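PDB 4N0L: predicted component of a thermophile-specific DNA repair system, contains a RAMP domain from Methanopyrus kandleri, which is the Csm3 subunit of a type III-A CRISPR system, a protein with an RRM-like fold that binds crRNA and probably acts in antiviral defence. Local coordinates for residues L103-P108 / Y148-D153; E73-F78 / L143-Y148; T9-I14 / T306-L311. All coordinates share one frame; numbering follows the deposited sequence. Where two conformers were deposited one is given.

Contact 1: residues L103-P108 / Y148-D153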
loop_
_atom_site.group_PDB
_atom_site.type_symbol
_atom_site.label_atom_id
_atom_site.label_comp_id
_atom_site.label_asym_id
_atom_site.label_seq_id
_atom_site.Cartn_x
_atom_site.Cartn_y
_atom_site.Cartn_z
ATOM N N LEU A 103 22.289 -15.400 -14.050
ATOM C CA LEU A 103 21.231 -16.166 -13.402
ATOM C C LEU A 103 21.116 -17.576 -13.965
ATOM O O LEU A 103 20.993 -17.766 -15.174
ATOM C CB LEU A 103 19.888 -15.441 -13.536
ATOM C CG LEU A 103 19.787 -14.075 -12.854
ATOM C CD1 LEU A 103 18.510 -13.356 -13.263
ATOM C CD2 LEU A 103 19.867 -14.219 -11.341
ATOM N N ARG A 104 21.158 -18.563 -13.076
ATOM C CA ARG A 104 20.943 -19.954 -13.455
ATOM C C ARG A 104 19.454 -20.213 -13.626
ATOM O O ARG A 104 19.039 -21.051 -14.427
ATOM C CB ARG A 104 21.516 -20.902 -12.401
ATOM C CG ARG A 104 23.010 -20.772 -12.167
ATOM C CD ARG A 104 23.442 -21.647 -10.999
ATOM N NE ARG A 104 24.894 -21.727 -10.869
ATOM C CZ ARG A 104 25.520 -22.302 -9.846
ATOM N NH1 ARG A 104 24.821 -22.842 -8.858
ATOM N NH2 ARG A 104 26.846 -22.331 -9.807
ATOM N N GLU A 105 18.659 -19.477 -12.858
ATOM C CA GLU A 105 17.216 -19.664 -12.814
ATOM C C GLU A 105 16.578 -18.393 -12.272
ATOM O O GLU A 105 17.192 -17.676 -11.481
ATOM C CB GLU A 105 16.856 -20.871 -11.942
ATOM C CG GLU A 105 15.390 -21.272 -11.969
ATOM C CD GLU A 105 15.120 -22.541 -11.180
ATOM O OE1 GLU A 105 13.996 -22.690 -10.655
ATOM O OE2 GLU A 105 16.028 -23.396 -11.093
ATOM N N ASP A 106 15.355 -18.109 -12.705
ATOM C CA ASP A 106 14.670 -16.894 -12.286
ATOM C C ASP A 106 14.271 -16.963 -10.817
ATOM O O ASP A 106 13.683 -17.954 -10.379
ATOM C CB ASP A 106 13.426 -16.651 -13.145
ATOM C CG ASP A 106 13.762 -16.385 -14.600
ATOM O OD1 ASP A 106 14.747 -15.664 -14.866
ATOM O OD2 ASP A 106 13.037 -16.899 -15.478
ATOM N N PRO A 107 14.611 -15.918 -10.047
ATOM C CA PRO A 107 14.074 -15.768 -8.690
ATOM C C PRO A 107 12.554 -15.877 -8.724
ATOM O O PRO A 107 11.919 -15.184 -9.517
ATOM C CB PRO A 107 14.529 -14.366 -8.279
ATOM C CG PRO A 107 15.737 -14.097 -9.119
ATOM C CD PRO A 107 15.517 -14.816 -10.418
ATOM N N PRO A 108 11.976 -16.745 -7.881
ATOM C CA PRO A 108 10.563 -17.118 -8.019
ATOM C C PRO A 108 9.579 -16.002 -7.658
ATOM O O PRO A 108 8.392 -16.132 -7.958
ATOM C CB PRO A 108 10.424 -18.294 -7.047
ATOM C CG PRO A 108 11.469 -18.051 -6.020
ATOM C CD PRO A 108 12.623 -17.428 -6.747
ATOM N N TYR A 148 20.358 -19.327 -2.410
ATOM C CA TYR A 148 20.219 -18.793 -3.763
ATOM C C TYR A 148 21.121 -19.485 -4.782
ATOM O O TYR A 148 21.325 -18.975 -5.884
ATOM C CB TYR A 148 20.497 -17.290 -3.757
ATOM C CG TYR A 148 19.544 -16.520 -2.877
ATOM C CD1 TYR A 148 18.170 -16.690 -2.999
ATOM C CD2 TYR A 148 20.013 -15.633 -1.918
ATOM C CE1 TYR A 148 17.291 -15.994 -2.195
ATOM C CE2 TYR A 148 19.140 -14.930 -1.106
ATOM C CZ TYR A 148 17.779 -15.116 -1.250
ATOM O OH TYR A 148 16.902 -14.422 -0.449
ATOM N N GLY A 149 21.648 -20.649 -4.413
ATOM C CA GLY A 149 22.557 -21.386 -5.273
ATOM C C GLY A 149 21.948 -21.730 -6.619
ATOM O O GLY A 149 22.598 -21.597 -7.656
ATOM N N ARG A 150 20.694 -22.169 -6.602
ATOM C CA ARG A 150 20.006 -22.575 -7.824
ATOM C C ARG A 150 19.631 -21.393 -8.716
ATOM O O ARG A 150 19.278 -21.578 -9.878
ATOM C CB ARG A 150 18.746 -23.371 -7.480
ATOM C CG ARG A 150 17.631 -22.509 -6.926
ATOM C CD ARG A 150 16.442 -23.335 -6.473
ATOM N NE ARG A 150 15.626 -23.785 -7.598
ATOM C CZ ARG A 150 14.566 -24.578 -7.480
ATOM N NH1 ARG A 150 14.192 -25.014 -6.285
ATOM N NH2 ARG A 150 13.879 -24.935 -8.557
ATOM N N TYR A 151 19.692 -20.182 -8.173
ATOM C CA TYR A 151 19.329 -18.994 -8.941
ATOM C C TYR A 151 20.553 -18.260 -9.472
ATOM O O TYR A 151 20.481 -17.572 -10.493
ATOM C CB TYR A 151 18.469 -18.053 -8.092
ATOM C CG TYR A 151 17.249 -18.735 -7.513
ATOM C CD1 TYR A 151 16.189 -19.109 -8.328
ATOM C CD2 TYR A 151 17.165 -19.023 -6.156
ATOM C CE1 TYR A 151 15.077 -19.742 -7.811
ATOM C CE2 TYR A 151 16.053 -19.655 -5.626
ATOM C CZ TYR A 151 15.014 -20.013 -6.460
ATOM O OH TYR A 151 13.907 -20.644 -5.940
ATOM N N ARG A 152 21.683 -18.431 -8.793
ATOM C CA ARG A 152 22.911 -17.749 -9.184
ATOM C C ARG A 152 24.126 -18.389 -8.530
ATOM O O ARG A 152 24.044 -18.911 -7.416
ATOM C CB ARG A 152 22.841 -16.258 -8.819
ATOM C CG ARG A 152 22.712 -15.968 -7.321
ATOM C CD ARG A 152 24.055 -15.605 -6.692
ATOM N NE ARG A 152 23.942 -15.337 -5.262
ATOM C CZ ARG A 152 24.032 -16.273 -4.320
ATOM N NH1 ARG A 152 24.232 -17.542 -4.656
ATOM N NH2 ARG A 152 23.918 -15.944 -3.041
ATOM N N ASP A 153 25.250 -18.345 -9.236
ATOM C CA ASP A 153 26.517 -18.811 -8.697
ATOM C C ASP A 153 27.042 -17.786 -7.703
ATOM O O ASP A 153 27.131 -16.603 -8.025
ATOM C CB ASP A 153 27.532 -19.035 -9.821
ATOM C CG ASP A 153 28.798 -19.725 -9.343
ATOM O OD1 ASP A 153 29.289 -20.625 -10.057
ATOM O OD2 ASP A 153 29.312 -19.359 -8.263
#
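The carbonyl oxygen Tyr151 O takes the backbone N-H of Arg104, N to O 2.8 Å. The donor lies above the carbonyl plane, 57° out of it. Leu103 CA adds a C-H...O contact to the same oxygen. Two loops of the zinc-bearing part of this RAMP protein meet here, one after helix 93-99 and one before helix 157-160. Two salt bridges flank the backbone bond. Arg104 runs out extended from CG to NE and lays one guanidinium face over Asp153 CA. Arg104 NH2 reaches Asp153 OD1 at 3.0 Å, with the two planes 69° apart. Its NH1 makes a weak bond to Gly149 O. Asp153 OD2 is held by Asn155 N. In the second pair, Arg150 NH2 meets the syn lone pair of Glu105 OE1 at 3.1 Å. Arg150 CG sits over the centre of the Tyr151 ring, and the bend further out, at chi3 (-77°), turns the guanidinium to Glu105. The Tyr151 ring is buried and also touches Phe130. Glu105 O lies at its edge, near the ring plane. Pro108 crosses the tyrosine at about a right angle, with Pro108 CD 3.5 Å from Tyr151 CZ.

Contact 2: residues E73-F78 / L143-Y148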
loop_
_atom_site.group_PDB
_atom_site.type_symbol
_atom_site.label_atom_id
_atom_site.label_comp_id
_atom_site.label_asym_id
_atom_site.label_seq_id
_atom_site.Cartn_x
_atom_site.Cartn_y
_atom_site.Cartn_z
ATOM N N GLU A 73 9.561 -20.749 -0.391
ATOM C CA GLU A 73 10.078 -20.937 0.961
ATOM C C GLU A 73 10.615 -19.618 1.506
ATOM O O GLU A 73 11.337 -18.905 0.806
ATOM C CB GLU A 73 11.175 -22.006 0.980
ATOM C CG GLU A 73 10.664 -23.438 0.964
ATOM C CD GLU A 73 10.746 -24.101 2.327
ATOM O OE1 GLU A 73 10.424 -23.439 3.336
ATOM O OE2 GLU A 73 11.142 -25.284 2.389
ATOM N N PRO A 74 10.264 -19.287 2.757
ATOM C CA PRO A 74 10.639 -18.010 3.381
ATOM C C PRO A 74 12.145 -17.729 3.422
ATOM O O PRO A 74 12.533 -16.559 3.363
ATOM C CB PRO A 74 10.069 -18.133 4.804
ATOM C CG PRO A 74 9.729 -19.580 4.989
ATOM C CD PRO A 74 9.405 -20.101 3.632
ATOM N N ASP A 75 12.974 -18.765 3.510
ATOM C CA ASP A 75 14.423 -18.580 3.446
ATOM C C ASP A 75 14.836 -17.900 2.141
ATOM O O ASP A 75 15.653 -16.983 2.141
ATOM C CB ASP A 75 15.149 -19.919 3.592
ATOM C CG ASP A 75 15.213 -20.397 5.030
ATOM O OD1 ASP A 75 14.768 -19.654 5.931
ATOM O OD2 ASP A 75 15.720 -21.515 5.261
ATOM N N VAL A 76 14.261 -18.352 1.032
ATOM C CA VAL A 76 14.540 -17.763 -0.273
ATOM C C VAL A 76 13.943 -16.362 -0.398
ATOM O O VAL A 76 14.594 -15.439 -0.893
ATOM C CB VAL A 76 13.995 -18.653 -1.417
ATOM C CG1 VAL A 76 14.121 -17.946 -2.762
ATOM C CG2 VAL A 76 14.717 -19.990 -1.441
ATOM N N PHE A 77 12.706 -16.204 0.060
ATOM C CA PHE A 77 11.986 -14.946 -0.114
ATOM C C PHE A 77 12.537 -13.815 0.757
ATOM O O PHE A 77 12.649 -12.678 0.302
ATOM C CB PHE A 77 10.497 -15.149 0.176
ATOM C CG PHE A 77 9.649 -13.952 -0.144
ATOM C CD1 PHE A 77 9.395 -13.600 -1.460
ATOM C CD2 PHE A 77 9.102 -13.180 0.870
ATOM C CE1 PHE A 77 8.614 -12.498 -1.761
ATOM C CE2 PHE A 77 8.318 -12.080 0.576
ATOM C CZ PHE A 77 8.075 -11.736 -0.740
ATOM N N PHE A 78 12.875 -14.123 2.006
ATOM C CA PHE A 78 13.327 -13.093 2.938
ATOM C C PHE A 78 14.844 -13.061 3.104
ATOM O O PHE A 78 15.397 -12.073 3.595
ATOM C CB PHE A 78 12.667 -13.285 4.305
ATOM C CG PHE A 78 11.189 -12.999 4.312
ATOM C CD1 PHE A 78 10.716 -11.727 4.032
ATOM C CD2 PHE A 78 10.276 -14.001 4.603
ATOM C CE1 PHE A 78 9.355 -11.459 4.036
ATOM C CE2 PHE A 78 8.916 -13.738 4.614
ATOM C CZ PHE A 78 8.456 -12.465 4.330
ATOM N N LEU A 143 21.599 -16.901 7.281
ATOM C CA LEU A 143 20.839 -18.137 7.448
ATOM C C LEU A 143 21.716 -19.320 7.841
ATOM O O LEU A 143 21.217 -20.350 8.287
ATOM C CB LEU A 143 20.075 -18.465 6.164
ATOM C CG LEU A 143 18.997 -17.454 5.767
ATOM C CD1 LEU A 143 18.302 -17.873 4.482
ATOM C CD2 LEU A 143 17.993 -17.284 6.892
ATOM N N GLY A 144 23.024 -19.171 7.666
ATOM C CA GLY A 144 23.951 -20.253 7.932
ATOM C C GLY A 144 24.191 -21.097 6.695
ATOM O O GLY A 144 24.849 -22.134 6.756
ATOM N N TYR A 145 23.658 -20.636 5.568
ATOM C CA TYR A 145 23.822 -21.316 4.289
ATOM C C TYR A 145 23.332 -20.400 3.176
ATOM O O TYR A 145 22.711 -19.370 3.441
ATOM C CB TYR A 145 23.054 -22.641 4.260
ATOM C CG TYR A 145 21.563 -22.483 4.059
ATOM C CD1 TYR A 145 20.723 -22.194 5.125
ATOM C CD2 TYR A 145 20.996 -22.636 2.801
ATOM C CE1 TYR A 145 19.362 -22.050 4.942
ATOM C CE2 TYR A 145 19.637 -22.495 2.609
ATOM C CZ TYR A 145 18.827 -22.202 3.681
ATOM O OH TYR A 145 17.473 -22.063 3.491
ATOM N N ASP A 146 23.604 -20.780 1.934
ATOM C CA ASP A 146 23.202 -19.976 0.786
ATOM C C ASP A 146 22.022 -20.617 0.067
ATOM O O ASP A 146 22.167 -21.665 -0.562
ATOM C CB ASP A 146 24.380 -19.791 -0.175
ATOM C CG ASP A 146 24.008 -18.989 -1.407
ATOM O OD1 ASP A 146 24.606 -19.228 -2.478
ATOM O OD2 ASP A 146 23.128 -18.109 -1.301
ATOM N N PRO A 147 20.841 -19.990 0.170
ATOM C CA PRO A 147 19.613 -20.526 -0.423
ATOM C C PRO A 147 19.447 -20.142 -1.890
ATOM O O PRO A 147 18.493 -20.584 -2.529
ATOM C CB PRO A 147 18.520 -19.889 0.430
ATOM C CG PRO A 147 19.088 -18.552 0.780
ATOM C CD PRO A 147 20.580 -18.764 0.948
ATOM N N TYR A 148 20.358 -19.327 -2.410
ATOM C CA TYR A 148 20.219 -18.793 -3.763
ATOM C C TYR A 148 21.121 -19.485 -4.782
ATOM O O TYR A 148 21.325 -18.975 -5.884
ATOM C CB TYR A 148 20.497 -17.290 -3.757
ATOM C CG TYR A 148 19.544 -16.520 -2.877
ATOM C CD1 TYR A 148 18.170 -16.690 -2.999
ATOM C CD2 TYR A 148 20.013 -15.633 -1.918
ATOM C CE1 TYR A 148 17.291 -15.994 -2.195
ATOM C CE2 TYR A 148 19.140 -14.930 -1.106
ATOM C CZ TYR A 148 17.779 -15.116 -1.250
ATOM O OH TYR A 148 16.902 -14.422 -0.449
#
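Two tyrosine hydroxyls reach from the loop 143-148 to the short helix 74-78, one to its backbone and one to a side chain. Tyr148 OH donates to Val76 O at 2.6 Å, tilted 35° from the carbonyl plane. Tyr145 OH donates to Asp75 OD2, also at 2.6 Å. The loop contains an Asx turn, and the helix lies beside the zinc site of this RAMP protein. The carboxylate of Asp75 is met on its anti side, and OD2 lies at the edge of the Tyr145 ring. The two planes are 59° apart. Tyr145 CG stands between its backbone N and carbonyl carbon (chi1 77°), which turns the ring toward the helix.

Apolar groups complete the contact. Leu143 CD1 lies against Asp75, 3.9 Å from Asp75 CB. The two branches of Val76 divide their work: Val76 CG1 packs on Tyr148 CE1 at 3.8 Å, and CG2 faces Pro147 CB. Pro147 CG in turn covers one face of the Tyr148 ring, over its centre.

A second shell surrounds these groups and probably fixes their positions. Phe130 meets the Tyr148 ring, and Leu136 of helix 133-137 touches Pro147 and Tyr148. On the helix side, Phe77 stacks on zinc ligand His86, and Phe77 O accepts a hydrogen bond from His86 ND1. The contact thus ties the loop to a helix whose Phe77 contacts the zinc ligand His86. In the Asx turn, Tyr148 N donates to Asp146 OD2 at 3.2 Å, from above the carboxylate plane.

Contact 3: residues T9-I14 / T306-L311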
loop_
_atom_site.group_PDB
_atom_site.type_symbol
_atom_site.label_atom_id
_atom_site.label_comp_id
_atom_site.label_asym_id
_atom_site.label_seq_id
_atom_site.Cartn_x
_atom_site.Cartn_y
_atom_site.Cartn_z
ATOM N N THR A 9 -4.739 8.714 -8.329
ATOM C CA THR A 9 -5.083 8.910 -6.926
ATOM C C THR A 9 -6.378 8.210 -6.534
ATOM O O THR A 9 -7.441 8.491 -7.088
ATOM C CB THR A 9 -5.216 10.400 -6.588
ATOM O OG1 THR A 9 -3.981 11.067 -6.875
ATOM C CG2 THR A 9 -5.551 10.581 -5.118
ATOM N N LEU A 10 -6.279 7.299 -5.571
ATOM C CA LEU A 10 -7.456 6.660 -4.995
ATOM C C LEU A 10 -8.061 7.594 -3.960
ATOM O O LEU A 10 -7.363 8.057 -3.059
ATOM C CB LEU A 10 -7.110 5.308 -4.352
ATOM C CG LEU A 10 -6.696 4.085 -5.188
ATOM C CD1 LEU A 10 -5.500 4.347 -6.100
ATOM C CD2 LEU A 10 -6.421 2.892 -4.277
ATOM N N VAL A 11 -9.354 7.880 -4.097
ATOM C CA VAL A 11 -10.039 8.771 -3.167
ATOM C C VAL A 11 -11.284 8.116 -2.581
ATOM O O VAL A 11 -12.127 7.586 -3.307
ATOM C CB VAL A 11 -10.446 10.097 -3.842
ATOM C CG1 VAL A 11 -11.121 11.029 -2.838
ATOM C CG2 VAL A 11 -9.238 10.770 -4.481
ATOM N N GLY A 12 -11.390 8.161 -1.259
ATOM C CA GLY A 12 -12.527 7.603 -0.554
ATOM C C GLY A 12 -12.312 7.727 0.938
ATOM O O GLY A 12 -11.775 8.731 1.406
ATOM N N GLU A 13 -12.679 6.696 1.689
ATOM C CA GLU A 13 -12.464 6.726 3.129
ATOM C C GLU A 13 -12.329 5.333 3.728
ATOM O O GLU A 13 -12.702 4.328 3.116
ATOM C CB GLU A 13 -13.603 7.480 3.829
ATOM C CG GLU A 13 -14.955 6.789 3.756
ATOM C CD GLU A 13 -16.061 7.564 4.460
ATOM O OE1 GLU A 13 -17.162 6.999 4.624
ATOM O OE2 GLU A 13 -15.835 8.735 4.839
ATOM N N ILE A 14 -11.764 5.286 4.928
ATOM C CA ILE A 14 -11.650 4.051 5.681
ATOM C C ILE A 14 -12.749 3.987 6.734
ATOM O O ILE A 14 -12.863 4.885 7.566
ATOM C CB ILE A 14 -10.282 3.929 6.378
ATOM C CG1 ILE A 14 -9.143 4.065 5.365
ATOM C CG2 ILE A 14 -10.192 2.616 7.152
ATOM C CD1 ILE A 14 -7.785 4.249 6.007
ATOM N N THR A 306 -18.272 9.597 3.374
ATOM C CA THR A 306 -18.437 10.883 4.047
ATOM C C THR A 306 -17.286 11.855 3.810
ATOM O O THR A 306 -17.455 13.067 3.948
ATOM C CB THR A 306 -18.611 10.689 5.566
ATOM O OG1 THR A 306 -17.362 10.307 6.155
ATOM C CG2 THR A 306 -19.648 9.614 5.841
ATOM N N TYR A 307 -16.122 11.319 3.452
ATOM C CA TYR A 307 -14.925 12.130 3.257
ATOM C C TYR A 307 -15.098 13.130 2.124
ATOM O O TYR A 307 -14.504 14.209 2.144
ATOM C CB TYR A 307 -13.717 11.236 2.973
ATOM C CG TYR A 307 -12.397 11.971 2.844
ATOM C CD1 TYR A 307 -11.989 12.884 3.809
ATOM C CD2 TYR A 307 -11.552 11.738 1.765
ATOM C CE1 TYR A 307 -10.774 13.545 3.702
ATOM C CE2 TYR A 307 -10.339 12.395 1.647
ATOM C CZ TYR A 307 -9.955 13.297 2.618
ATOM O OH TYR A 307 -8.751 13.955 2.499
ATOM N N LEU A 308 -15.916 12.766 1.140
ATOM C CA LEU A 308 -16.087 13.588 -0.052
ATOM C C LEU A 308 -16.676 14.960 0.267
ATOM O O LEU A 308 -16.374 15.939 -0.413
ATOM C CB LEU A 308 -16.960 12.867 -1.079
ATOM C CG LEU A 308 -16.392 11.548 -1.617
ATOM C CD1 LEU A 308 -17.224 11.032 -2.781
ATOM C CD2 LEU A 308 -14.923 11.680 -2.016
ATOM N N SER A 309 -17.499 15.035 1.308
ATOM C CA SER A 309 -18.126 16.300 1.685
ATOM C C SER A 309 -17.136 17.277 2.315
ATOM O O SER A 309 -17.403 18.476 2.388
ATOM C CB SER A 309 -19.290 16.055 2.653
ATOM O OG SER A 309 -20.347 15.350 2.025
ATOM N N ASP A 310 -15.993 16.766 2.760
ATOM C CA ASP A 310 -14.976 17.603 3.391
ATOM C C ASP A 310 -13.998 18.174 2.372
ATOM O O ASP A 310 -13.149 18.996 2.714
ATOM C CB ASP A 310 -14.204 16.809 4.448
ATOM C CG ASP A 310 -15.100 16.266 5.541
ATOM O OD1 ASP A 310 -16.258 16.720 5.643
ATOM O OD2 ASP A 310 -14.644 15.389 6.306
ATOM N N LEU A 311 -14.126 17.699 1.144
ATOM C CA LEU A 311 -13.201 18.017 0.078
ATOM C C LEU A 311 -13.719 19.069 -0.880
ATOM O O LEU A 311 -14.875 19.073 -1.261
ATOM C CB LEU A 311 -12.875 16.758 -0.720
ATOM C CG LEU A 311 -11.638 15.964 -0.332
ATOM C CD1 LEU A 311 -11.332 16.136 1.137
ATOM C CD2 LEU A 311 -11.807 14.502 -0.684
#
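With chi1 at 67°, Glu13 tucks CG into the space flanked by its own N and C, and the chain then runs straight out. This carries the carboxylate from strand 7-16 across to the start of 306-311. Thr306 OG1 has the same kind of placement (chi1 72°), which brings the hydroxyl round to Glu13. The strand belongs to the antiparallel sheet of the RRM-like fold of this RAMP protein. The partner segment lies in the connection between helix 295-300 and strand 314-316.

The carboxylate is used at both oxygens. Thr306 OG1 donates to Glu13 OE2 at 2.6 Å, on the syn lone pair. Thr306 N donates to Glu13 OE1 at 3.1 Å, from above the carboxylate plane. Tyr307 N adds a weak bond to Glu13 OE2, N to O 2.9 Å. The Glu13 and Thr306 side chains cross at about a right angle. Outside the two segments, Glu13 OE1 forms a salt bridge with Arg223 of strand 223-231. Thr306 OG1 also bonds to Thr180 OG1.

One residue earlier in the strand, Gly12 O comes 3.0 Å from Tyr307 CD2. It approaches the ring obliquely. Leu311 CD1 covers one face of that ring, toward its rim. One further back, Val11 CG1 serves two leucines. Val11 CG1 lies 3.9 Å from Leu308 CD2 and 4.1 Å from Leu311 CD2. Val11 and Leu311 meet tip to tip, whereas Leu308 comes in at a slant.

Glu13 is a buried acid, and its carboxylate is held by Thr306 N, more weakly by Tyr307 N, by a hydroxyl and by Arg223. Together these would be expected to stabilise its negative charge, so it is probably ionised despite its burial.

Contacts 1 and 2 are neighbours, with centres about 12 Å apart. They share Tyr148 and lie in the part of the chain that carries the zinc ion. Along the chain their segments alternate: 73-78, 103-108, 143-148, then 148-153. The Arg152-Asp146 salt bridge and packing of Tyr151 and Pro108 on Val76 join them. Contact 3 is on the opposite side of the chain's centre, about 45 Å from contact 1 and about 42 Å from contact 2, between centres. It joins the first strand of the central sheet to a late segment, 306-311, and so spans both other contacts in sequence. Two contacts thus knit the zinc-bearing region, while the third fastens a segment late in the chain to the RRM-like sheet.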